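Local coordinates for peptidoglycan synthetase penicillin-binding protein 3 (Bifidobacterium adolescentis, PDB 4YE5), which probably binds penicillin and, as a member of the transpeptidase family, is thought to cross-link peptidoglycan strands during cell-wall synthesis, at residues A[60-65]-A[74-79]; A[262-265]-A[270-273]; A[301-306]-A[348-353]; A[524-527]-A[533-536]. One frame throughout, in Å; residues are numbered along the deposited sequence.

Contact 1 of 4, residues A[60-65]-A[74-79]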
loop_
_atom_site.group_PDB
_atom_site.type_symbol
_atom_site.label_atom_id
_atom_site.label_comp_id
_atom_site.label_asym_id
_atom_site.label_seq_id
_atom_site.Cartn_x
_atom_site.Cartn_y
_atom_site.Cartn_z
ATOM N N GLN A 60 -16.508 -47.198 4.890
ATOM C CA GLN A 60 -16.812 -48.555 5.364
ATOM C C GLN A 60 -18.291 -48.865 5.249
ATOM O O GLN A 60 -18.658 -50.003 5.014
ATOM C CB GLN A 60 -16.313 -48.742 6.812
ATOM C CG GLN A 60 -14.791 -48.705 6.911
ATOM C CD GLN A 60 -14.281 -48.380 8.302
ATOM O OE1 GLN A 60 -14.884 -48.761 9.310
ATOM N NE2 GLN A 60 -13.160 -47.667 8.362
ATOM N N ALA A 61 -19.136 -47.842 5.390
ATOM C CA ALA A 61 -20.586 -47.997 5.212
ATOM C C ALA A 61 -21.014 -48.034 3.736
ATOM O O ALA A 61 -22.172 -48.328 3.429
ATOM C CB ALA A 61 -21.328 -46.852 5.952
ATOM N N PHE A 62 -20.091 -47.726 2.824
ATOM C CA PHE A 62 -20.427 -47.577 1.395
ATOM C C PHE A 62 -20.890 -48.876 0.741
ATOM O O PHE A 62 -20.268 -49.922 0.900
ATOM C CB PHE A 62 -19.237 -46.957 0.618
ATOM C CG PHE A 62 -19.463 -46.824 -0.879
ATOM C CD1 PHE A 62 -20.403 -45.922 -1.384
ATOM C CD2 PHE A 62 -18.707 -47.575 -1.778
ATOM C CE1 PHE A 62 -20.592 -45.782 -2.778
ATOM C CE2 PHE A 62 -18.890 -47.451 -3.173
ATOM C CZ PHE A 62 -19.837 -46.558 -3.672
ATOM N N ILE A 63 -22.000 -48.808 0.011
ATOM C CA ILE A 63 -22.448 -49.921 -0.823
ATOM C C ILE A 63 -22.643 -49.414 -2.251
ATOM O O ILE A 63 -23.503 -48.575 -2.478
ATOM C CB ILE A 63 -23.793 -50.513 -0.332
ATOM C CG1 ILE A 63 -23.679 -50.968 1.123
ATOM C CG2 ILE A 63 -24.220 -51.693 -1.220
ATOM C CD1 ILE A 63 -24.996 -51.392 1.731
ATOM N N PRO A 64 -21.830 -49.904 -3.208
ATOM C CA PRO A 64 -21.911 -49.353 -4.571
ATOM C C PRO A 64 -23.216 -49.758 -5.270
ATOM O O PRO A 64 -23.728 -50.856 -5.083
ATOM C CB PRO A 64 -20.708 -49.986 -5.290
ATOM C CG PRO A 64 -20.496 -51.310 -4.532
ATOM C CD PRO A 64 -20.806 -50.964 -3.089
ATOM N N THR A 65 -23.726 -48.839 -6.079
ATOM C CA THR A 65 -24.955 -49.035 -6.825
ATOM C C THR A 65 -24.670 -49.690 -8.170
ATOM O O THR A 65 -23.813 -49.234 -8.923
ATOM C CB THR A 65 -25.641 -47.674 -7.052
ATOM O OG1 THR A 65 -26.055 -47.151 -5.781
ATOM C CG2 THR A 65 -26.861 -47.809 -7.975
ATOM N N ASN A 74 -26.306 -42.942 -12.665
ATOM C CA ASN A 74 -26.307 -42.722 -11.220
ATOM C C ASN A 74 -25.976 -44.027 -10.498
ATOM O O ASN A 74 -26.821 -44.624 -9.819
ATOM C CB ASN A 74 -27.661 -42.185 -10.777
ATOM C CG ASN A 74 -28.081 -40.973 -11.588
ATOM O OD1 ASN A 74 -27.535 -39.897 -11.414
ATOM N ND2 ASN A 74 -29.045 -41.158 -12.489
ATOM N N CYS A 75 -24.736 -44.469 -10.661
ATOM C CA CYS A 75 -24.344 -45.806 -10.228
ATOM C C CYS A 75 -22.827 -45.890 -10.219
ATOM O O CYS A 75 -22.127 -44.913 -10.533
ATOM C CB CYS A 75 -24.917 -46.866 -11.177
ATOM S SG CYS A 75 -24.396 -46.629 -12.939
ATOM N N HIS A 76 -22.315 -47.058 -9.853
ATOM C CA HIS A 76 -20.882 -47.221 -9.749
ATOM C C HIS A 76 -20.478 -48.398 -10.621
ATOM O O HIS A 76 -21.117 -49.454 -10.606
ATOM C CB HIS A 76 -20.480 -47.450 -8.288
ATOM C CG HIS A 76 -20.947 -46.370 -7.361
ATOM N ND1 HIS A 76 -22.115 -46.471 -6.629
ATOM C CD2 HIS A 76 -20.420 -45.160 -7.059
ATOM C CE1 HIS A 76 -22.277 -45.374 -5.909
ATOM N NE2 HIS A 76 -21.261 -44.563 -6.154
ATOM N N GLN A 77 -19.430 -48.197 -11.411
ATOM C CA GLN A 77 -18.922 -49.259 -12.270
ATOM C C GLN A 77 -17.427 -49.092 -12.530
ATOM O O GLN A 77 -16.882 -48.004 -12.418
ATOM C CB GLN A 77 -19.693 -49.309 -13.595
ATOM C CG GLN A 77 -19.786 -47.974 -14.310
ATOM C CD GLN A 77 -20.604 -48.051 -15.593
ATOM O OE1 GLN A 77 -20.930 -49.140 -16.073
ATOM N NE2 GLN A 77 -20.948 -46.891 -16.146
ATOM N N ILE A 78 -16.773 -50.198 -12.846
ATOM C CA ILE A 78 -15.379 -50.163 -13.257
ATOM C C ILE A 78 -15.284 -50.993 -14.529
ATOM O O ILE A 78 -15.678 -52.162 -14.537
ATOM C CB ILE A 78 -14.450 -50.735 -12.174
ATOM C CG1 ILE A 78 -14.349 -49.746 -11.010
ATOM C CG2 ILE A 78 -13.047 -50.964 -12.746
ATOM C CD1 ILE A 78 -14.191 -50.397 -9.661
ATOM N N ASN A 79 -14.810 -50.366 -15.604
ATOM C CA ASN A 79 -14.733 -51.023 -16.904
ATOM C C ASN A 79 -16.075 -51.611 -17.309
ATOM O O ASN A 79 -16.138 -52.708 -17.853
ATOM C CB ASN A 79 -13.651 -52.113 -16.904
ATOM C CG ASN A 79 -12.267 -51.568 -16.539
ATOM O OD1 ASN A 79 -11.912 -50.442 -16.896
ATOM N ND2 ASN A 79 -11.488 -52.367 -15.816
#

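Contact 2 of 4, residues A[262-265]-A[270-273]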
loop_
_atom_site.group_PDB
_atom_site.type_symbol
_atom_site.label_atom_id
_atom_site.label_comp_id
_atom_site.label_asym_id
_atom_site.label_seq_id
_atom_site.Cartn_x
_atom_site.Cartn_y
_atom_site.Cartn_z
ATOM N N ASP A 262 14.181 -1.291 2.902
ATOM C CA ASP A 262 14.351 -2.654 3.437
ATOM C C ASP A 262 14.086 -3.662 2.333
ATOM O O ASP A 262 13.382 -3.373 1.372
ATOM C CB ASP A 262 13.407 -2.901 4.602
ATOM C CG ASP A 262 13.605 -1.897 5.716
ATOM O OD1 ASP A 262 14.742 -1.814 6.223
ATOM O OD2 ASP A 262 12.644 -1.149 6.029
ATOM N N THR A 263 14.635 -4.855 2.470
ATOM C CA THR A 263 14.489 -5.851 1.421
ATOM C C THR A 263 13.847 -7.114 1.986
ATOM O O THR A 263 14.463 -7.824 2.765
ATOM C CB THR A 263 15.849 -6.149 0.773
ATOM O OG1 THR A 263 16.335 -4.949 0.156
ATOM C CG2 THR A 263 15.724 -7.247 -0.289
ATOM N N THR A 264 12.585 -7.364 1.644
ATOM C CA THR A 264 11.909 -8.566 2.127
ATOM C C THR A 264 11.159 -9.245 0.988
ATOM O O THR A 264 10.575 -8.571 0.125
ATOM C CB THR A 264 10.919 -8.263 3.306
ATOM O OG1 THR A 264 9.677 -7.796 2.784
ATOM C CG2 THR A 264 11.472 -7.192 4.254
ATOM N N GLU A 265 11.194 -10.576 0.967
ATOM C CA GLU A 265 10.400 -11.348 0.015
ATOM C C GLU A 265 8.919 -11.147 0.311
ATOM O O GLU A 265 8.504 -11.232 1.473
ATOM C CB GLU A 265 10.756 -12.840 0.108
ATOM C CG GLU A 265 12.094 -13.205 -0.522
ATOM C CD GLU A 265 12.011 -13.319 -2.038
ATOM O OE1 GLU A 265 10.888 -13.484 -2.560
ATOM O OE2 GLU A 265 13.064 -13.249 -2.709
ATOM N N GLN A 270 9.178 -12.217 7.388
ATOM C CA GLN A 270 9.685 -10.839 7.490
ATOM C C GLN A 270 8.645 -9.842 7.005
ATOM O O GLN A 270 8.409 -8.808 7.636
ATOM C CB GLN A 270 10.912 -10.654 6.607
ATOM C CG GLN A 270 12.223 -11.161 7.153
ATOM C CD GLN A 270 13.311 -11.160 6.085
ATOM O OE1 GLN A 270 13.657 -12.211 5.543
ATOM N NE2 GLN A 270 13.845 -9.977 5.771
ATOM N N ALA A 271 8.045 -10.141 5.857
ATOM C CA ALA A 271 7.063 -9.233 5.261
ATOM C C ALA A 271 5.833 -9.168 6.137
ATOM O O ALA A 271 5.248 -8.112 6.316
ATOM C CB ALA A 271 6.701 -9.696 3.879
ATOM N N LYS A 272 5.453 -10.309 6.710
ATOM C CA LYS A 272 4.266 -10.371 7.552
ATOM C C LYS A 272 4.500 -9.779 8.946
ATOM O O LYS A 272 3.549 -9.460 9.653
ATOM C CB LYS A 272 3.730 -11.812 7.634
ATOM C CG LYS A 272 3.374 -12.395 6.263
ATOM C CD LYS A 272 2.690 -13.779 6.331
ATOM C CE LYS A 272 3.679 -14.905 6.469
ATOM N NZ LYS A 272 3.001 -16.255 6.277
HETATM N N MSE A 273 5.768 -9.610 9.308
HETATM C CA MSE A 273 6.187 -9.150 10.643
HETATM C C MSE A 273 5.698 -7.737 10.950
HETATM O O MSE A 273 5.359 -7.407 12.087
HETATM C CB MSE A 273 7.722 -9.166 10.730
HETATM C CG MSE A 273 8.311 -8.860 12.101
HETATM SE SE MSE A 273 8.170 -10.388 13.292
HETATM C CE MSE A 273 9.155 -11.705 12.231
HETATM O O HOH W 1 12.824 -12.019 2.794
#

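Contact 3 of 4, residues A[301-306]-A[348-353]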
loop_
_atom_site.group_PDB
_atom_site.type_symbol
_atom_site.label_atom_id
_atom_site.label_comp_id
_atom_site.label_asym_id
_atom_site.label_seq_id
_atom_site.Cartn_x
_atom_site.Cartn_y
_atom_site.Cartn_z
ATOM N N GLY A 301 -4.903 36.634 3.676
ATOM C CA GLY A 301 -4.559 38.000 3.318
ATOM C C GLY A 301 -3.707 38.659 4.392
ATOM O O GLY A 301 -3.680 39.882 4.528
ATOM N N LEU A 302 -3.014 37.842 5.170
ATOM C CA LEU A 302 -2.147 38.370 6.218
ATOM C C LEU A 302 -0.925 39.003 5.600
ATOM O O LEU A 302 -0.446 40.026 6.065
ATOM C CB LEU A 302 -1.743 37.271 7.200
ATOM C CG LEU A 302 -2.910 36.762 8.042
ATOM C CD1 LEU A 302 -2.433 35.703 9.003
ATOM C CD2 LEU A 302 -3.575 37.936 8.784
ATOM N N HIS A 303 -0.427 38.389 4.535
ATOM C CA HIS A 303 0.659 38.981 3.769
ATOM C C HIS A 303 0.449 38.693 2.293
ATOM O O HIS A 303 -0.378 37.848 1.932
ATOM C CB HIS A 303 2.023 38.443 4.239
ATOM C CG HIS A 303 2.526 39.103 5.489
ATOM N ND1 HIS A 303 2.934 40.422 5.520
ATOM C CD2 HIS A 303 2.662 38.640 6.753
ATOM C CE1 HIS A 303 3.303 40.739 6.748
ATOM N NE2 HIS A 303 3.154 39.672 7.517
ATOM N N LYS A 304 1.168 39.424 1.445
ATOM C CA LYS A 304 1.303 39.040 0.043
ATOM C C LYS A 304 2.660 38.377 -0.148
ATOM O O LYS A 304 3.587 38.601 0.636
ATOM C CB LYS A 304 1.169 40.245 -0.887
ATOM C CG LYS A 304 -0.244 40.850 -0.939
ATOM C CD LYS A 304 -0.195 42.250 -1.539
ATOM C CE LYS A 304 -1.502 43.008 -1.297
ATOM N NZ LYS A 304 -2.696 42.165 -1.610
ATOM N N ILE A 305 2.769 37.585 -1.206
ATOM C CA ILE A 305 3.934 36.733 -1.435
ATOM C C ILE A 305 5.202 37.569 -1.635
ATOM O O ILE A 305 6.309 37.125 -1.346
ATOM C CB ILE A 305 3.698 35.793 -2.657
ATOM C CG1 ILE A 305 4.800 34.739 -2.759
ATOM C CG2 ILE A 305 3.561 36.599 -3.956
ATOM C CD1 ILE A 305 4.909 33.898 -1.537
ATOM N N ASP A 306 5.045 38.794 -2.117
ATOM C CA ASP A 306 6.212 39.637 -2.329
ATOM C C ASP A 306 6.420 40.710 -1.249
ATOM O O ASP A 306 7.176 41.650 -1.465
ATOM C CB ASP A 306 6.196 40.254 -3.732
ATOM C CG ASP A 306 4.969 41.115 -3.979
ATOM O OD1 ASP A 306 4.041 41.113 -3.135
ATOM O OD2 ASP A 306 4.933 41.786 -5.030
ATOM N N VAL A 348 8.221 33.336 11.989
ATOM C CA VAL A 348 7.715 33.908 13.240
ATOM C C VAL A 348 7.315 35.367 13.071
ATOM O O VAL A 348 6.247 35.783 13.523
ATOM C CB VAL A 348 8.748 33.769 14.366
ATOM C CG1 VAL A 348 8.380 34.659 15.572
ATOM C CG2 VAL A 348 8.888 32.291 14.744
ATOM N N ILE A 349 8.168 36.141 12.415
ATOM C CA ILE A 349 7.846 37.536 12.151
ATOM C C ILE A 349 6.622 37.664 11.241
ATOM O O ILE A 349 5.680 38.385 11.563
ATOM C CB ILE A 349 9.039 38.291 11.533
ATOM C CG1 ILE A 349 10.195 38.330 12.535
ATOM C CG2 ILE A 349 8.612 39.718 11.139
ATOM C CD1 ILE A 349 11.465 38.959 12.013
ATOM N N ALA A 350 6.628 36.950 10.117
ATOM C CA ALA A 350 5.523 37.020 9.162
ATOM C C ALA A 350 4.194 36.574 9.772
ATOM O O ALA A 350 3.148 37.112 9.443
ATOM C CB ALA A 350 5.831 36.175 7.916
ATOM N N GLY A 351 4.242 35.585 10.656
ATOM C CA GLY A 351 3.026 34.980 11.168
ATOM C C GLY A 351 2.436 35.703 12.361
ATOM O O GLY A 351 1.493 35.209 12.980
ATOM N N ASP A 352 2.990 36.874 12.666
ATOM C CA ASP A 352 2.647 37.639 13.872
ATOM C C ASP A 352 1.146 37.722 14.139
ATOM O O ASP A 352 0.700 37.504 15.272
ATOM C CB ASP A 352 3.242 39.055 13.792
ATOM C CG ASP A 352 2.916 39.906 15.016
ATOM O OD1 ASP A 352 2.951 39.381 16.153
ATOM O OD2 ASP A 352 2.636 41.113 14.840
ATOM N N LYS A 353 0.374 38.030 13.096
ATOM C CA LYS A 353 -1.059 38.284 13.253
ATOM C C LYS A 353 -1.913 37.026 13.063
ATOM O O LYS A 353 -3.127 37.050 13.269
ATOM C CB LYS A 353 -1.526 39.382 12.288
ATOM C CG LYS A 353 -0.866 40.743 12.489
ATOM C CD LYS A 353 -1.228 41.326 13.833
ATOM C CE LYS A 353 -0.702 42.744 13.983
ATOM N NZ LYS A 353 -1.064 43.297 15.310
HETATM O O HOH W 2 4.242 40.244 9.889
#

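Contact 4 of 4, residues A[524-527]-A[533-536]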
loop_
_atom_site.group_PDB
_atom_site.type_symbol
_atom_site.label_atom_id
_atom_site.label_comp_id
_atom_site.label_asym_id
_atom_site.label_seq_id
_atom_site.Cartn_x
_atom_site.Cartn_y
_atom_site.Cartn_z
ATOM N N LYS A 524 17.034 8.659 6.844
ATOM C CA LYS A 524 17.484 8.802 8.225
ATOM C C LYS A 524 18.998 8.744 8.311
ATOM O O LYS A 524 19.614 7.812 7.807
ATOM C CB LYS A 524 16.875 7.733 9.137
ATOM C CG LYS A 524 17.309 7.907 10.623
ATOM C CD LYS A 524 16.532 6.972 11.573
ATOM C CE LYS A 524 17.123 7.070 12.999
ATOM N NZ LYS A 524 16.214 6.471 14.047
ATOM N N ASP A 525 19.579 9.762 8.936
ATOM C CA ASP A 525 21.019 9.856 9.118
ATOM C C ASP A 525 21.856 9.619 7.846
ATOM O O ASP A 525 22.777 8.793 7.864
ATOM C CB ASP A 525 21.451 8.882 10.221
ATOM C CG ASP A 525 20.973 9.324 11.607
ATOM O OD1 ASP A 525 20.854 10.547 11.839
ATOM O OD2 ASP A 525 20.728 8.449 12.469
ATOM N N PRO A 526 21.552 10.335 6.740
ATOM C CA PRO A 526 22.419 10.172 5.561
ATOM C C PRO A 526 23.836 10.701 5.807
ATOM O O PRO A 526 24.008 11.645 6.563
ATOM C CB PRO A 526 21.726 11.029 4.495
ATOM C CG PRO A 526 21.005 12.082 5.284
ATOM C CD PRO A 526 20.517 11.367 6.528
ATOM N N GLN A 527 24.832 10.079 5.188
ATOM C CA GLN A 527 26.227 10.485 5.312
ATOM C C GLN A 527 26.688 10.999 3.951
ATOM O O GLN A 527 26.012 10.790 2.963
ATOM C CB GLN A 527 27.082 9.268 5.671
ATOM C CG GLN A 527 26.581 8.496 6.880
ATOM C CD GLN A 527 26.714 9.311 8.154
ATOM O OE1 GLN A 527 27.806 9.761 8.490
ATOM N NE2 GLN A 527 25.597 9.527 8.855
ATOM N N LEU A 533 20.983 17.512 3.239
ATOM C CA LEU A 533 20.252 17.759 1.984
ATOM C C LEU A 533 20.283 16.564 1.017
ATOM O O LEU A 533 19.884 16.666 -0.142
ATOM C CB LEU A 533 20.816 19.011 1.294
ATOM C CG LEU A 533 20.330 20.284 2.002
ATOM C CD1 LEU A 533 21.283 21.421 1.784
ATOM C CD2 LEU A 533 18.917 20.654 1.515
ATOM N N THR A 534 20.754 15.429 1.507
ATOM C CA THR A 534 20.909 14.239 0.677
ATOM C C THR A 534 19.589 13.791 0.020
ATOM O O THR A 534 19.598 13.257 -1.085
ATOM C CB THR A 534 21.533 13.084 1.494
ATOM O OG1 THR A 534 22.795 13.519 2.026
ATOM C CG2 THR A 534 21.796 11.868 0.610
ATOM N N ALA A 535 18.458 14.010 0.680
ATOM C CA ALA A 535 17.193 13.583 0.068
ATOM C C ALA A 535 16.901 14.289 -1.265
ATOM O O ALA A 535 16.227 13.730 -2.120
ATOM C CB ALA A 535 16.011 13.721 1.041
ATOM N N GLY A 536 17.425 15.500 -1.447
ATOM C CA GLY A 536 17.242 16.235 -2.701
ATOM C C GLY A 536 17.681 15.521 -3.981
ATOM O O GLY A 536 16.871 15.287 -4.867
HETATM O O HOH W 3 25.459 12.989 1.266
#

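Contact 1 of 4, residues A[60-65]-A[74-79]
F62 drives the edge of its ring into the face of H76 in a T-shaped stack, at the mouth of a loop tied off by the disulfide between C75 and C67. The ring centroids lie 4.8 Å apart and the planes are nearly perpendicular, at 88°. F62 CZ stands almost over the middle of the imidazole, 3.5 Å from H76 NE2. F62 swings its ring off the backbone (CG anti to the backbone N, chi1 177°) and meets the histidine from the opposite direction. P64 adds aliphatic contact beside the stack, its CB lying 3.9 Å from H76 CB.

Two hydrogen bonds join T65 and H76. T65 N donates to H76 ND1 at 2.9 Å, nearly straight and close to the imidazole plane, while H76 N donates to T65 O at 2.8 Å. One bond thus fixes the ring and the other the backbone that carries it.

Farther out, H76 NE2 is hydrogen-bonded to N135 O, so both ring nitrogens are engaged, a pattern consistent with a neutral imidazole protonated on NE2. N135 ND2 also binds C75 O, and A90, V91 and L94 of helix 87-99 pack on F62. Both segments belong to the region assigned as the dimerisation domain. Next to the disulfide cysteine, T65 CG2 rests 3.9 Å from C75 CB and 3.7 Å from N74 O.

Contact 2 of 4, residues A[262-265]-A[270-273]
The turn that carries the chain from strand 255-260 into short helix 269-273 of the transpeptidase domain folds back on itself where T264 and E265 meet Q270 and A271. The first bond of the T264 side chain points to the helix. Its OG1 sits between the backbone N and the carbonyl carbon (chi1 82°), which brings the hydroxyl oxygen to 3.7 Å from A271 CB. The methyl of A271 also lies 3.4 Å from E265 O, so both oxygens sit on the same side of this methyl.

Q270 runs antiparallel to the T264 side chain, extended beyond CG, with CB 4.1 Å from T264 CB and NE2 4.0 Å from T264 CG2. The other end of its amide is joined to the loop through a water: E265 N donates to it at 2.8 Å, and it donates in turn to Q270 OE1 at 2.9 Å. Between the segments, S268 OG is hydrogen-bonded to both E265 O and A271 N, tying the loop to the first turn of the helix, while T154 packs against T263 and E265.

The two segments therefore meet by van der Waals contact at A271 and T264, and the polar links between them are indirect, through a water at the surface and through S268 OG.

Contact 3 of 4, residues A[301-306]-A[348-353]
Polar contact centres on H303, whose ring turns an edge to the last turn of helix 344-350. A350 O lies near the imidazole plane, 3.1 Å from H303 CD2 and 3.2 Å from H303 NE2. Water 2 is also in that plane: it is hydrogen-bonded to H303 NE2 at 2.7 Å and donates to I349 O at 2.9 Å. The ring edge thus lies against A350 O, and the water links it to I349 O. CG of H303 is turned anti to its carbonyl carbon (chi1 -80°), which carries the ring across toward A350.

Nonpolar contact flanks this edge. H303 CD2 is 4.2 Å from A350 CB, and L302 reaches the chain just past the helix, its CD1 4.3 Å from K353 C and its CD2 4.3 Å from K353 CB. L302 and H303 follow G301, whose positive phi closes helix 290-299 in a Schellman motif, so the contact joins the tails of two helices of the transpeptidase domain. F309 of strand 308-311 meets the H303 ring edge-to-face, and L335 packs on both H303 and A350.

The remaining ring nitrogen, ND1, is hydrogen-bonded to D307 OD2. This carboxylate, which also accepts from K304 N, would help to set the rotation of the imidazole; it would favour a proton on ND1 and may raise the basicity of the ring.

Contact 4 of 4, residues A[524-527]-A[533-536]
P526 presents CB and CG of its puckered ring to T534, while the flat amide of the neighbouring Q527 takes D525 O into its own plane, only 7° out of it. Q527 NE2 donates to D525 O at 3.1 Å in a nearly straight bond, but arrives 58° above the carbonyl plane, as the side chain bends back to the residue two before it.

Across the contact, P526 CB packs 3.6 Å from T534 CB and 3.7 Å from T534 OG1; P526 CG follows at 4.0 Å from T534 CB. T534 OG1 lies beside its own backbone N (chi1 -57°), which leaves CB and the hydroxyl facing the proline ring and CG2 4.0 Å from P526 CB. Water 3 donates to T534 OG1 and to Q527 O, at 2.8 Å each, and G531 O is hydrogen-bonded to the same hydroxyl.

The pairing joins the end of strand 517-524 to the start of helix 535-549, which packs against the five-stranded antiparallel sheet of the transpeptidase domain. S504 of the adjacent strand touches P526 and binds A535 N through OG.

Contact between the segments is thus nonpolar at its centre, where ring carbons meet a threonine, with a water joining the polar groups at its margin.

The four contacts follow one another along the chain without interleaving. Contact 1 belongs to the dimerisation region and lies far from the rest, its centre about 51 Å from that of contact 2 and about 90 Å from that of contact 3, which reflects the elongated shape of the molecule. Contacts 2, 3 and 4 share the transpeptidase domain. Contacts 2 and 4 both follow strands of the five-stranded antiparallel sheet, edge strand 255-260 and inner strand 517-524, with nearest atoms about 10 Å apart. Contact 3, about 31 Å between centres from contact 4, lies past helix 290-299, whose start carries an SxxK pattern consistent with a penicillin-binding active site.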